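Local structure of putative amidohydrolase (Unidentified, 3FEQ) at residues V13-E17 with L349-T354; I29-R33 with Q403-L407; D95-S99 with L407-Q411; G140-R146 with G196-D202; A260-H264 with I310-V316. The protein is a zinc-bound member of the amidohydrolase superfamily that probably works as a prolidase, splitting peptides with a C-terminal proline. All coordinates share one frame; numbering follows the deposited sequence. Where two conformers were deposited one is given.

Contact 1 (V13-E17 with L349-T354); sequences VLDLE and LRSATT
Leu-16 holds CG away from its own carbonyl carbon (chi1 -79°), and Thr-353 puts OG1 between its backbone N and carbonyl carbon (chi1 50°). With these torsions the leucine methyls meet the threonine hydroxyl. Leu-16 CD1 lies 3.5 Å from Thr-353 OG1. The two side chains slant past each other. The hydroxyl finds its polar partner in its own segment: Thr-353 OG1 donates to Leu-349 O at 2.6 Å, tilted 25° from the carbonyl plane. This bond ties the oxygen to the end of the helix and should restrict the rotation of the threonine. The other methyl, Leu-16 CD2, sits 4.1 Å from Leu-349 CB, with the two leucines nearly perpendicular. At the root of the side chain, Leu-16 CB meets the Thr-354 CG2 methyl at 4.0 Å.

Strand 11-15 probably belongs to the small beta-domain that many amidohydrolases carry beside the TIM barrel. Helix 345-351 is on the barrel side, so the contact appears to lie at the junction. Strand 56-66 also lines it: Met-58 touches both Leu-14 and Leu-349, and Pro-59 touches Leu-16. Next to Met-58, Leu-14 CD1 and Leu-349 CD1 meet at 3.9 Å.

Near the surface the contact becomes polar. The Arg-350 chain runs extended from CG to NE and carries its guanidinium to the backbone beyond the strand. Arg-350 NH2 comes 3.0 Å from Leu-16 O, and Arg-350 NE lies 3.2 Å from Leu-16 O. This oxygen approaches the guanidinium obliquely. Glu-17 O lies farther off, at the guanidinium edge and near its plane.

Contact 2 (I29-R33 with Q403-L407); sequences IDGER and QRGTL
Glu-32 runs alongside Arg-404, and both side chains point the same way. Its CB lies 3.7 Å from Arg-404 O. Glu-32 CG keeps to the same oxygen, 3.6 Å from Arg-404 O. Beyond CG the chain is extended (chi2 -175°), which takes the carboxylate past the backbone to the arginine tip. Glu-32 OE1 meets Arg-404 NH1 at 3.2 Å in a salt bridge. Glu-32 OE2 also faces Arg-404 NH1, at 3.5 Å, and packs on Arg-404 CD. Both hydrogen bonds are weak: the one to OE1 is bent, while the one to OE2 is long but nearly straight. The carboxylate and guanidinium planes stand 65° apart, so this is not a flat two-pronged pairing. Arg-404 NH2 has a further weak bond to Glu-120 O.

Below the ion pair the backbones come close. Gly-405 CA makes a C-H...O contact with Gly-31 O at 3.4 Å. Ile-29 CG2 packs on Gly-405 CA at 3.8 Å. Both segments bond to Ala-375 through their backbones. Two beta-hairpin ends thus lie side by side: the type II' turn from Asp-30 to Arg-33, with Gly-31 at positive phi, and the turn between strands 398-403 and 406-410.

Contact 3 (D95-S99 with L407-Q411); sequences DAMLS and LVKRQ
Lys-409 and Asp-95 form the ion pair between strand and helix: Lys-409 NZ lies 3.4 Å from Asp-95 OD1 in a salt bridge whose hydrogen bond is weak. The lysine chain bends at chi2 (-67°) and then runs straight to its amine. On the way Lys-409 CE rests 4.0 Å from Ser-99 CB. The same carbon lies beside a methyl of Leu-98, and Leu-98 CD2 also meets Val-408 CG1 at 4.2 Å, roughly at a right angle. Farther along, Gln-411 NE2 donates to Ser-99 O at 3.0 Å. The amide nitrogen lies in the carbonyl plane, on a lone pair, although the oxygen is 23° out of the amide plane.

Behind these groups come bonds on the helix side. Ser-99 OG turns back and donates to Ala-96 O at 2.9 Å, within the helix. Asp-95 OD1 has a second, weak partner in Ser-125 OG. The pieces meet almost perpendicularly, the axes of helix segment 95-99 and strand segment 407-410 at 81°. Val-408 and Lys-409 both face Val-401 on the neighbouring strand, a classic beta bulge, and it is from this bulge that both side chains reach the helix.

Contact 4 (G140-R146 with G196-D202); sequences GGHGDFR and GVASPTD
His-142 packs its imidazole against the backbone of Gly-196 and Val-197, with His-142 CE1 3.3 Å from Val-197 N. Ala-198 N lies at the ring edge. His-142 ND1 donates to Ser-199 OG at 2.6 Å, the oxygen 23° out of the ring plane. Ser-199 OG in turn donates to Asp-202 OD1 at 2.7 Å. Gly-196 N also donates to Asp-202 OD1, at 3.1 Å, so this one oxygen takes two bonds and closes the 196-202 loop on itself.

Phe-145 meets the same loop at Ala-198 and Pro-200. Its edge faces the backbone, with Phe-145 CE1 3.4 Å from Ala-198 O, and the Phe-145 side chain crosses that of Pro-200 at about a right angle. A second carboxylate shapes the 140-146 loop: Arg-146 grips Asp-144 side-on, and Asp-144 OD2 also accepts from Gly-140 N at 2.6 Å.

His-142 also stacks on His-231, a zinc ligand, and its side chain is about 4 Å from a bound zinc ion. The hydrogen-bond chain from His-142 through Ser-199 to Asp-202 should restrict the rotation of the imidazole. It is consistent with loop 196-202 positioning His-142 beside the metal site.

Contact 5 (A260-H264 with I310-V316); sequences AKLMH and IYANAGV
The His-264 ring has Ala-314 O over one face, with His-264 CG 3.2 Å from that oxygen. Gly-315 O approaches the ring obliquely. His-264 ND1 lies 2.7 Å from Gly-315 O in a bent, weak hydrogen bond (122° at the hydrogen). With CG anti to the backbone N (chi1 165°), the ring swings out over the end of the neighbouring helix and meets both carbonyls. The second flat group is Tyr-311. Its edge takes a methyl, Met-263 CE, at 3.5 Å from Tyr-311 CE1, while Ala-260 CB approaches the ring obliquely. The methionine sulfur joins in a Met-aromatic contact, Met-263 SD standing 5.4 Å from the centroid of the Tyr-311 ring. The phenol oxygen, Tyr-311 OH, is hydrogen-bonded to Gly-252 O, outside this contact.

Helices 257-266 and 302-314 flank the TIM barrel, on its outer side, and their short segments cross at -49°. Small residues meet where they cross: Ala-260 CB touches Ala-314 CB at 3.7 Å, and Ile-310 CG2 adds to the same patch. Helix 302-314 then ends in a Schellman motif at Gly-315, where the positive phi turns the chain. Val-316 follows and packs beside helix 257-266, with Val-316 CG1 4.0 Å from Met-263 CB. On the inner side Met-263, Tyr-311 and Val-316 all touch Val-270 of strand 269-271.

In the fold
From the N terminus, contacts 1, 2 and 3 open in turn, at 13-17, 29-33 and 95-99. The chain enters the barrel between the openings of contacts 2 and 3. Contact 4 opens and closes first, between two loops near the zinc ions, and contact 5 follows in series, between two outer helices. Both lie within the loops of contacts 1, 2 and 3. Contact 1 closes next, joining the N-terminal strands to helix 345-351, and so crosses contacts 2 and 3. Those two share Leu-407 and touch through Gln-403. Contact 2 joins the N- and C-terminal hairpins, and contact 3 joins the C-terminal strand to helix 90-99. Contact 4 lies across the chain's centre from all three.

Contact 1 (V13-E17 with L349-T354)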
# COMPACT_ATOMS: atom_id res chain seq x y z
N VAL C 13 -62.90 11.62 4.99
CA VAL C 13 -61.60 11.93 4.44
C VAL C 13 -60.99 13.15 5.11
O VAL C 13 -61.56 14.24 5.07
CB VAL C 13 -61.68 12.14 2.92
CG1 VAL C 13 -60.41 12.78 2.38
CG2 VAL C 13 -61.95 10.82 2.22
N LEU C 14 -59.83 12.96 5.72
CA LEU C 14 -59.16 14.05 6.40
C LEU C 14 -58.52 14.95 5.37
O LEU C 14 -57.68 14.51 4.59
CB LEU C 14 -58.09 13.51 7.34
CG LEU C 14 -57.86 14.29 8.63
CD1 LEU C 14 -56.68 13.68 9.38
CD2 LEU C 14 -57.62 15.78 8.39
N ASP C 15 -58.94 16.20 5.36
CA ASP C 15 -58.25 17.21 4.60
C ASP C 15 -57.50 18.11 5.55
O ASP C 15 -58.08 18.64 6.50
CB ASP C 15 -59.23 18.03 3.77
CG ASP C 15 -58.54 18.87 2.74
OD1 ASP C 15 -58.02 19.95 3.10
OD2 ASP C 15 -58.50 18.45 1.56
N LEU C 16 -56.22 18.31 5.26
CA LEU C 16 -55.28 18.79 6.25
C LEU C 16 -55.01 20.29 6.19
O LEU C 16 -54.72 20.91 7.20
CB LEU C 16 -53.98 18.00 6.17
CG LEU C 16 -54.07 16.63 6.85
CD1 LEU C 16 -53.29 15.58 6.08
CD2 LEU C 16 -53.58 16.73 8.28
N GLU C 17 -55.12 20.87 5.00
CA GLU C 17 -54.89 22.31 4.84
C GLU C 17 -56.09 23.12 5.31
O GLU C 17 -55.96 24.31 5.61
CB GLU C 17 -54.50 22.67 3.41
CG GLU C 17 -55.30 21.95 2.33
CD GLU C 17 -54.61 20.68 1.84
OE1 GLU C 17 -54.40 19.75 2.65
OE2 GLU C 17 -54.30 20.60 0.63
N LEU C 349 -50.64 16.08 13.31
CA LEU C 349 -50.93 15.32 12.12
C LEU C 349 -50.29 15.92 10.87
O LEU C 349 -49.98 15.19 9.92
CB LEU C 349 -52.43 15.16 11.93
CG LEU C 349 -53.20 14.37 13.00
CD1 LEU C 349 -54.68 14.44 12.69
CD2 LEU C 349 -52.76 12.93 13.09
N ARG C 350 -50.09 17.23 10.86
CA ARG C 350 -49.49 17.89 9.70
C ARG C 350 -48.02 17.53 9.57
O ARG C 350 -47.49 17.43 8.45
CB ARG C 350 -49.63 19.41 9.77
CG ARG C 350 -50.89 19.97 9.13
CD ARG C 350 -50.67 21.40 8.64
NE ARG C 350 -51.93 22.06 8.29
CZ ARG C 350 -52.65 22.81 9.13
NH1 ARG C 350 -52.24 23.01 10.38
NH2 ARG C 350 -53.79 23.37 8.72
N SER C 351 -47.38 17.32 10.71
CA SER C 351 -45.95 17.07 10.75
C SER C 351 -45.59 15.75 10.07
O SER C 351 -44.54 15.63 9.45
CB SER C 351 -45.44 17.07 12.19
OG SER C 351 -45.28 18.39 12.65
N ALA C 352 -46.50 14.79 10.18
CA ALA C 352 -46.31 13.45 9.63
C ALA C 352 -46.91 13.29 8.25
O ALA C 352 -46.90 12.20 7.69
CB ALA C 352 -46.88 12.41 10.58
N THR C 353 -47.46 14.37 7.69
CA THR C 353 -48.14 14.29 6.41
C THR C 353 -47.69 15.39 5.48
O THR C 353 -46.75 15.21 4.70
CB THR C 353 -49.67 14.34 6.55
OG1 THR C 353 -50.02 15.46 7.36
CG2 THR C 353 -50.21 13.06 7.18
N THR C 354 -48.36 16.54 5.56
CA THR C 354 -48.17 17.58 4.55
C THR C 354 -46.77 18.16 4.66
O THR C 354 -46.09 18.32 3.65
CB THR C 354 -49.25 18.69 4.62
OG1 THR C 354 -49.47 19.05 5.99
CG2 THR C 354 -50.57 18.21 4.02

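Contact 2 (I29-R33 with Q403-L407)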
# COMPACT_ATOMS: atom_id res chain seq x y z
N ILE C 29 -59.21 4.59 -6.16
CA ILE C 29 -57.82 4.30 -6.49
C ILE C 29 -57.79 3.58 -7.83
O ILE C 29 -58.46 2.56 -7.99
CB ILE C 29 -57.18 3.34 -5.46
CG1 ILE C 29 -57.46 3.77 -4.02
CG2 ILE C 29 -55.71 3.20 -5.72
CD1 ILE C 29 -56.92 5.12 -3.65
N ASP C 30 -56.99 4.09 -8.76
CA ASP C 30 -56.65 3.33 -9.97
C ASP C 30 -55.15 3.14 -10.13
O ASP C 30 -54.39 4.10 -10.22
CB ASP C 30 -57.24 3.98 -11.24
CG ASP C 30 -57.11 3.09 -12.48
OD1 ASP C 30 -56.46 3.52 -13.45
OD2 ASP C 30 -57.68 1.96 -12.48
N GLY C 31 -54.74 1.88 -10.21
CA GLY C 31 -53.33 1.54 -10.20
C GLY C 31 -52.76 1.88 -8.85
O GLY C 31 -53.15 1.31 -7.84
N GLU C 32 -51.86 2.86 -8.84
CA GLU C 32 -51.19 3.27 -7.63
C GLU C 32 -51.59 4.69 -7.25
O GLU C 32 -51.10 5.22 -6.25
CB GLU C 32 -49.69 3.18 -7.82
CG GLU C 32 -49.21 1.84 -8.33
CD GLU C 32 -47.71 1.74 -8.41
OE1 GLU C 32 -47.20 0.66 -8.77
OE2 GLU C 32 -47.03 2.75 -8.10
N ARG C 33 -52.48 5.28 -8.03
CA ARG C 33 -52.84 6.68 -7.85
C ARG C 33 -54.28 6.90 -7.40
O ARG C 33 -55.14 6.04 -7.59
CB ARG C 33 -52.56 7.47 -9.12
CG ARG C 33 -51.15 7.28 -9.64
CD ARG C 33 -50.59 8.58 -10.13
NE ARG C 33 -49.14 8.65 -9.96
CZ ARG C 33 -48.53 9.37 -9.02
NH1 ARG C 33 -47.21 9.42 -8.95
NH2 ARG C 33 -49.25 10.05 -8.14
N GLN C 403 -50.81 0.86 0.47
CA GLN C 403 -49.53 1.36 -0.01
C GLN C 403 -49.47 1.26 -1.53
O GLN C 403 -49.73 0.20 -2.09
CB GLN C 403 -48.41 0.57 0.66
CG GLN C 403 -47.09 1.29 0.77
CD GLN C 403 -46.13 0.60 1.72
OE1 GLN C 403 -45.32 1.25 2.37
NE2 GLN C 403 -46.22 -0.72 1.81
N ARG C 404 -49.17 2.37 -2.19
CA ARG C 404 -49.19 2.44 -3.65
C ARG C 404 -50.31 1.61 -4.29
O ARG C 404 -50.07 0.68 -5.06
CB ARG C 404 -47.83 2.04 -4.24
CG ARG C 404 -46.79 3.16 -4.23
CD ARG C 404 -45.59 2.83 -5.11
NE ARG C 404 -44.82 1.71 -4.58
CZ ARG C 404 -44.54 0.60 -5.26
NH1 ARG C 404 -44.95 0.47 -6.51
NH2 ARG C 404 -43.83 -0.36 -4.70
N GLY C 405 -51.55 1.94 -3.92
CA GLY C 405 -52.69 1.26 -4.49
C GLY C 405 -53.12 0.04 -3.71
O GLY C 405 -54.29 -0.12 -3.40
N THR C 406 -52.18 -0.83 -3.38
CA THR C 406 -52.54 -2.12 -2.82
C THR C 406 -52.68 -2.15 -1.28
O THR C 406 -52.08 -1.34 -0.58
CB THR C 406 -51.63 -3.25 -3.33
OG1 THR C 406 -51.02 -3.90 -2.20
CG2 THR C 406 -50.54 -2.71 -4.25
N LEU C 407 -53.50 -3.06 -0.78
CA LEU C 407 -53.77 -3.16 0.64
C LEU C 407 -52.73 -4.06 1.31
O LEU C 407 -52.46 -5.16 0.85
CB LEU C 407 -55.20 -3.70 0.87
CG LEU C 407 -55.58 -4.23 2.27
CD1 LEU C 407 -56.10 -3.12 3.14
CD2 LEU C 407 -56.58 -5.35 2.18

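Contact 3 (D95-S99 with L407-Q411)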
# COMPACT_ATOMS: atom_id res chain seq x y z
N ASP C 95 -41.60 -4.10 9.34
CA ASP C 95 -42.94 -4.63 9.30
C ASP C 95 -43.82 -3.93 10.33
O ASP C 95 -44.98 -3.61 10.06
CB ASP C 95 -42.91 -6.13 9.56
CG ASP C 95 -44.18 -6.81 9.13
OD1 ASP C 95 -44.67 -6.51 8.02
OD2 ASP C 95 -44.70 -7.64 9.90
N ALA C 96 -43.25 -3.66 11.50
CA ALA C 96 -43.97 -3.01 12.58
C ALA C 96 -44.27 -1.53 12.30
O ALA C 96 -45.37 -1.06 12.58
CB ALA C 96 -43.22 -3.18 13.89
N MET C 97 -43.31 -0.82 11.72
CA MET C 97 -43.54 0.59 11.37
C MET C 97 -44.73 0.71 10.40
O MET C 97 -45.54 1.65 10.49
CB MET C 97 -42.29 1.21 10.72
CG MET C 97 -41.15 1.52 11.67
SD MET C 97 -39.83 2.36 10.78
CE MET C 97 -38.63 2.52 12.07
N LEU C 98 -44.84 -0.26 9.50
CA LEU C 98 -45.87 -0.23 8.49
C LEU C 98 -47.22 -0.45 9.14
O LEU C 98 -48.17 0.27 8.85
CB LEU C 98 -45.61 -1.26 7.40
CG LEU C 98 -46.61 -1.33 6.25
CD1 LEU C 98 -46.56 -0.06 5.40
CD2 LEU C 98 -46.37 -2.58 5.40
N SER C 99 -47.28 -1.38 10.09
CA SER C 99 -48.54 -1.68 10.77
C SER C 99 -49.04 -0.51 11.62
O SER C 99 -50.24 -0.34 11.79
CB SER C 99 -48.44 -2.97 11.59
OG SER C 99 -47.74 -2.75 12.80
N LEU C 407 -53.50 -3.06 -0.78
CA LEU C 407 -53.77 -3.16 0.64
C LEU C 407 -52.73 -4.06 1.31
O LEU C 407 -52.46 -5.16 0.85
CB LEU C 407 -55.20 -3.70 0.87
CG LEU C 407 -55.58 -4.23 2.27
CD1 LEU C 407 -56.10 -3.12 3.14
CD2 LEU C 407 -56.58 -5.35 2.18
N VAL C 408 -52.12 -3.58 2.39
CA VAL C 408 -50.99 -4.28 2.97
C VAL C 408 -51.17 -4.64 4.44
O VAL C 408 -50.44 -5.49 4.96
CB VAL C 408 -49.68 -3.48 2.81
CG1 VAL C 408 -48.57 -4.41 2.38
CG2 VAL C 408 -49.84 -2.39 1.80
N LYS C 409 -52.12 -4.00 5.11
CA LYS C 409 -52.44 -4.34 6.50
C LYS C 409 -53.94 -4.36 6.76
O LYS C 409 -54.63 -3.39 6.50
CB LYS C 409 -51.76 -3.37 7.47
CG LYS C 409 -50.24 -3.48 7.53
CD LYS C 409 -49.81 -4.80 8.14
CE LYS C 409 -48.30 -4.98 8.12
NZ LYS C 409 -47.92 -6.23 8.86
N ARG C 410 -54.43 -5.48 7.28
CA ARG C 410 -55.81 -5.61 7.70
C ARG C 410 -55.85 -5.98 9.18
O ARG C 410 -55.38 -7.05 9.57
CB ARG C 410 -56.54 -6.66 6.86
CG ARG C 410 -57.97 -6.95 7.31
CD ARG C 410 -58.48 -8.28 6.76
NE ARG C 410 -58.58 -8.26 5.31
CZ ARG C 410 -59.67 -7.87 4.64
NH1 ARG C 410 -60.74 -7.45 5.30
NH2 ARG C 410 -59.67 -7.88 3.31
N GLN C 411 -56.37 -5.08 10.00
CA GLN C 411 -56.23 -5.20 11.45
C GLN C 411 -57.54 -4.91 12.16
O GLN C 411 -58.28 -5.83 12.47
CB GLN C 411 -55.12 -4.27 11.97
CG GLN C 411 -54.16 -3.75 10.89
CD GLN C 411 -52.76 -3.48 11.40
OE1 GLN C 411 -52.22 -4.23 12.21
NE2 GLN C 411 -52.14 -2.43 10.89

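Contact 4 (G140-R146 with G196-D202)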
# COMPACT_ATOMS: atom_id res chain seq x y z
N GLY C 140 -14.01 11.34 15.69
CA GLY C 140 -14.41 11.62 17.06
C GLY C 140 -15.79 12.21 17.12
O GLY C 140 -16.22 12.70 18.17
N GLY C 141 -16.49 12.16 15.99
CA GLY C 141 -17.76 12.84 15.82
C GLY C 141 -18.90 11.98 16.30
O GLY C 141 -18.67 10.91 16.86
N HIS C 142 -20.12 12.44 16.08
CA HIS C 142 -21.28 11.77 16.64
C HIS C 142 -21.40 10.40 15.98
O HIS C 142 -21.98 9.47 16.55
CB HIS C 142 -22.56 12.63 16.50
CG HIS C 142 -23.79 12.03 17.12
ND1 HIS C 142 -23.85 11.64 18.45
CD2 HIS C 142 -25.02 11.78 16.61
CE1 HIS C 142 -25.05 11.15 18.71
NE2 HIS C 142 -25.78 11.22 17.61
N GLY C 143 -20.79 10.26 14.82
CA GLY C 143 -20.78 8.98 14.11
C GLY C 143 -19.65 8.05 14.51
O GLY C 143 -19.67 6.87 14.18
N ASP C 144 -18.66 8.58 15.23
CA ASP C 144 -17.45 7.83 15.52
C ASP C 144 -17.61 7.13 16.86
O ASP C 144 -17.64 7.78 17.90
CB ASP C 144 -16.26 8.79 15.57
CG ASP C 144 -14.92 8.08 15.46
OD1 ASP C 144 -14.87 6.83 15.58
OD2 ASP C 144 -13.91 8.80 15.28
N PHE C 145 -17.71 5.80 16.83
CA PHE C 145 -18.04 5.01 18.03
C PHE C 145 -16.82 4.36 18.65
O PHE C 145 -16.95 3.45 19.45
CB PHE C 145 -19.11 3.94 17.73
CG PHE C 145 -20.43 4.51 17.30
CD1 PHE C 145 -21.18 5.27 18.18
CD2 PHE C 145 -20.89 4.32 16.01
CE1 PHE C 145 -22.38 5.84 17.78
CE2 PHE C 145 -22.10 4.88 15.59
CZ PHE C 145 -22.85 5.64 16.48
N ARG C 146 -15.64 4.85 18.29
CA ARG C 146 -14.41 4.33 18.86
C ARG C 146 -14.23 4.86 20.26
O ARG C 146 -14.48 6.03 20.52
CB ARG C 146 -13.21 4.69 17.98
CG ARG C 146 -13.13 3.83 16.72
CD ARG C 146 -12.03 4.29 15.79
NE ARG C 146 -12.34 5.58 15.17
CZ ARG C 146 -11.58 6.16 14.25
NH1 ARG C 146 -10.47 5.57 13.83
NH2 ARG C 146 -11.93 7.34 13.75
N GLY C 196 -23.54 14.74 20.30
CA GLY C 196 -24.83 14.08 20.46
C GLY C 196 -25.03 13.38 21.78
O GLY C 196 -24.51 13.81 22.81
N VAL C 197 -25.80 12.30 21.75
CA VAL C 197 -26.13 11.55 22.96
C VAL C 197 -25.58 10.11 22.91
O VAL C 197 -24.99 9.62 23.88
CB VAL C 197 -27.66 11.54 23.21
CG1 VAL C 197 -28.01 10.63 24.38
CG2 VAL C 197 -28.16 12.97 23.45
N ALA C 198 -25.70 9.47 21.74
CA ALA C 198 -25.43 8.03 21.59
C ALA C 198 -23.98 7.70 21.18
O ALA C 198 -23.67 6.54 20.90
CB ALA C 198 -26.42 7.42 20.60
N SER C 199 -23.12 8.71 21.14
CA SER C 199 -21.70 8.51 20.82
C SER C 199 -20.82 8.70 22.05
O SER C 199 -21.18 9.48 22.94
CB SER C 199 -21.28 9.48 19.71
OG SER C 199 -21.84 10.77 19.92
N PRO C 200 -19.68 7.99 22.12
CA PRO C 200 -18.83 8.00 23.33
C PRO C 200 -18.12 9.33 23.70
O PRO C 200 -18.13 9.71 24.88
CB PRO C 200 -17.81 6.88 23.06
CG PRO C 200 -17.80 6.70 21.59
CD PRO C 200 -19.18 7.06 21.10
N THR C 201 -17.51 10.01 22.73
CA THR C 201 -16.47 11.01 23.02
C THR C 201 -16.88 12.48 22.94
O THR C 201 -16.20 13.35 23.50
CB THR C 201 -15.19 10.79 22.18
OG1 THR C 201 -15.50 10.82 20.78
CG2 THR C 201 -14.55 9.46 22.51
N ASP C 202 -17.99 12.77 22.26
CA ASP C 202 -18.38 14.16 21.99
C ASP C 202 -19.47 14.68 22.92
O ASP C 202 -20.60 14.18 22.89
CB ASP C 202 -18.82 14.32 20.53
CG ASP C 202 -19.65 13.14 20.02
OD1 ASP C 202 -20.86 13.33 19.75
OD2 ASP C 202 -19.09 12.03 19.90

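Contact 5 (A260-H264 with I310-V316)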
# COMPACT_ATOMS: atom_id res chain seq x y z
N ALA C 260 -33.73 30.02 15.38
CA ALA C 260 -35.04 29.75 14.83
C ALA C 260 -35.42 30.76 13.76
O ALA C 260 -35.83 30.39 12.66
CB ALA C 260 -36.07 29.72 15.93
N LYS C 261 -35.23 32.04 14.08
CA LYS C 261 -35.55 33.12 13.16
C LYS C 261 -34.72 32.97 11.88
O LYS C 261 -35.25 33.08 10.78
CB LYS C 261 -35.26 34.47 13.82
CG LYS C 261 -36.32 35.57 13.67
CD LYS C 261 -35.73 36.97 13.99
CE LYS C 261 -36.67 37.94 14.71
NZ LYS C 261 -37.17 39.03 13.82
N LEU C 262 -33.44 32.64 12.04
CA LEU C 262 -32.55 32.39 10.90
C LEU C 262 -32.99 31.19 10.07
O LEU C 262 -32.89 31.21 8.85
CB LEU C 262 -31.12 32.15 11.38
CG LEU C 262 -30.03 32.04 10.32
CD1 LEU C 262 -29.83 33.37 9.62
CD2 LEU C 262 -28.76 31.58 10.99
N MET C 263 -33.48 30.16 10.74
CA MET C 263 -34.03 28.99 10.08
C MET C 263 -35.26 29.32 9.24
O MET C 263 -35.36 28.89 8.09
CB MET C 263 -34.37 27.92 11.11
CG MET C 263 -33.54 26.67 10.97
SD MET C 263 -33.87 25.44 12.23
CE MET C 263 -33.74 26.48 13.67
N HIS C 264 -36.19 30.08 9.81
CA HIS C 264 -37.39 30.49 9.08
C HIS C 264 -37.03 31.31 7.85
O HIS C 264 -37.62 31.14 6.79
CB HIS C 264 -38.32 31.30 9.99
CG HIS C 264 -39.38 32.05 9.24
ND1 HIS C 264 -40.40 31.42 8.57
CD2 HIS C 264 -39.56 33.38 9.06
CE1 HIS C 264 -41.18 32.33 8.01
NE2 HIS C 264 -40.70 33.53 8.30
N ILE C 310 -40.84 27.54 20.44
CA ILE C 310 -39.93 28.45 19.77
C ILE C 310 -40.02 28.31 18.26
O ILE C 310 -40.16 29.31 17.55
CB ILE C 310 -38.49 28.20 20.20
CG1 ILE C 310 -38.41 28.10 21.73
CG2 ILE C 310 -37.57 29.25 19.59
CD1 ILE C 310 -37.02 28.07 22.28
N TYR C 311 -39.99 27.07 17.79
CA TYR C 311 -40.12 26.78 16.36
C TYR C 311 -41.44 27.26 15.76
O TYR C 311 -41.46 27.82 14.65
CB TYR C 311 -39.94 25.28 16.11
CG TYR C 311 -38.52 24.80 16.26
CD1 TYR C 311 -37.46 25.48 15.66
CD2 TYR C 311 -38.23 23.65 16.98
CE1 TYR C 311 -36.16 25.04 15.80
CE2 TYR C 311 -36.93 23.20 17.13
CZ TYR C 311 -35.90 23.90 16.54
OH TYR C 311 -34.61 23.47 16.70
N ALA C 312 -42.54 27.03 16.48
CA ALA C 312 -43.84 27.52 16.07
C ALA C 312 -43.84 29.04 15.99
O ALA C 312 -44.31 29.62 15.01
CB ALA C 312 -44.89 27.06 17.05
N ASN C 313 -43.28 29.67 17.01
CA ASN C 313 -43.25 31.12 17.09
C ASN C 313 -42.50 31.78 15.96
O ASN C 313 -42.98 32.73 15.37
CB ASN C 313 -42.66 31.57 18.41
CG ASN C 313 -43.59 31.31 19.57
OD1 ASN C 313 -44.79 31.13 19.38
ND2 ASN C 313 -43.03 31.26 20.77
N ALA C 314 -41.31 31.27 15.66
CA ALA C 314 -40.53 31.79 14.55
C ALA C 314 -41.06 31.32 13.19
O ALA C 314 -40.61 31.78 12.14
CB ALA C 314 -39.06 31.45 14.71
N GLY C 315 -42.04 30.42 13.22
CA GLY C 315 -42.65 29.93 11.99
C GLY C 315 -41.68 29.10 11.17
O GLY C 315 -41.48 29.35 9.98
N VAL C 316 -41.07 28.12 11.82
CA VAL C 316 -40.20 27.17 11.15
C VAL C 316 -40.94 25.85 11.03
O VAL C 316 -41.31 25.26 12.05
CB VAL C 316 -38.95 26.92 11.99
CG1 VAL C 316 -37.96 26.08 11.21
CG2 VAL C 316 -38.32 28.23 12.40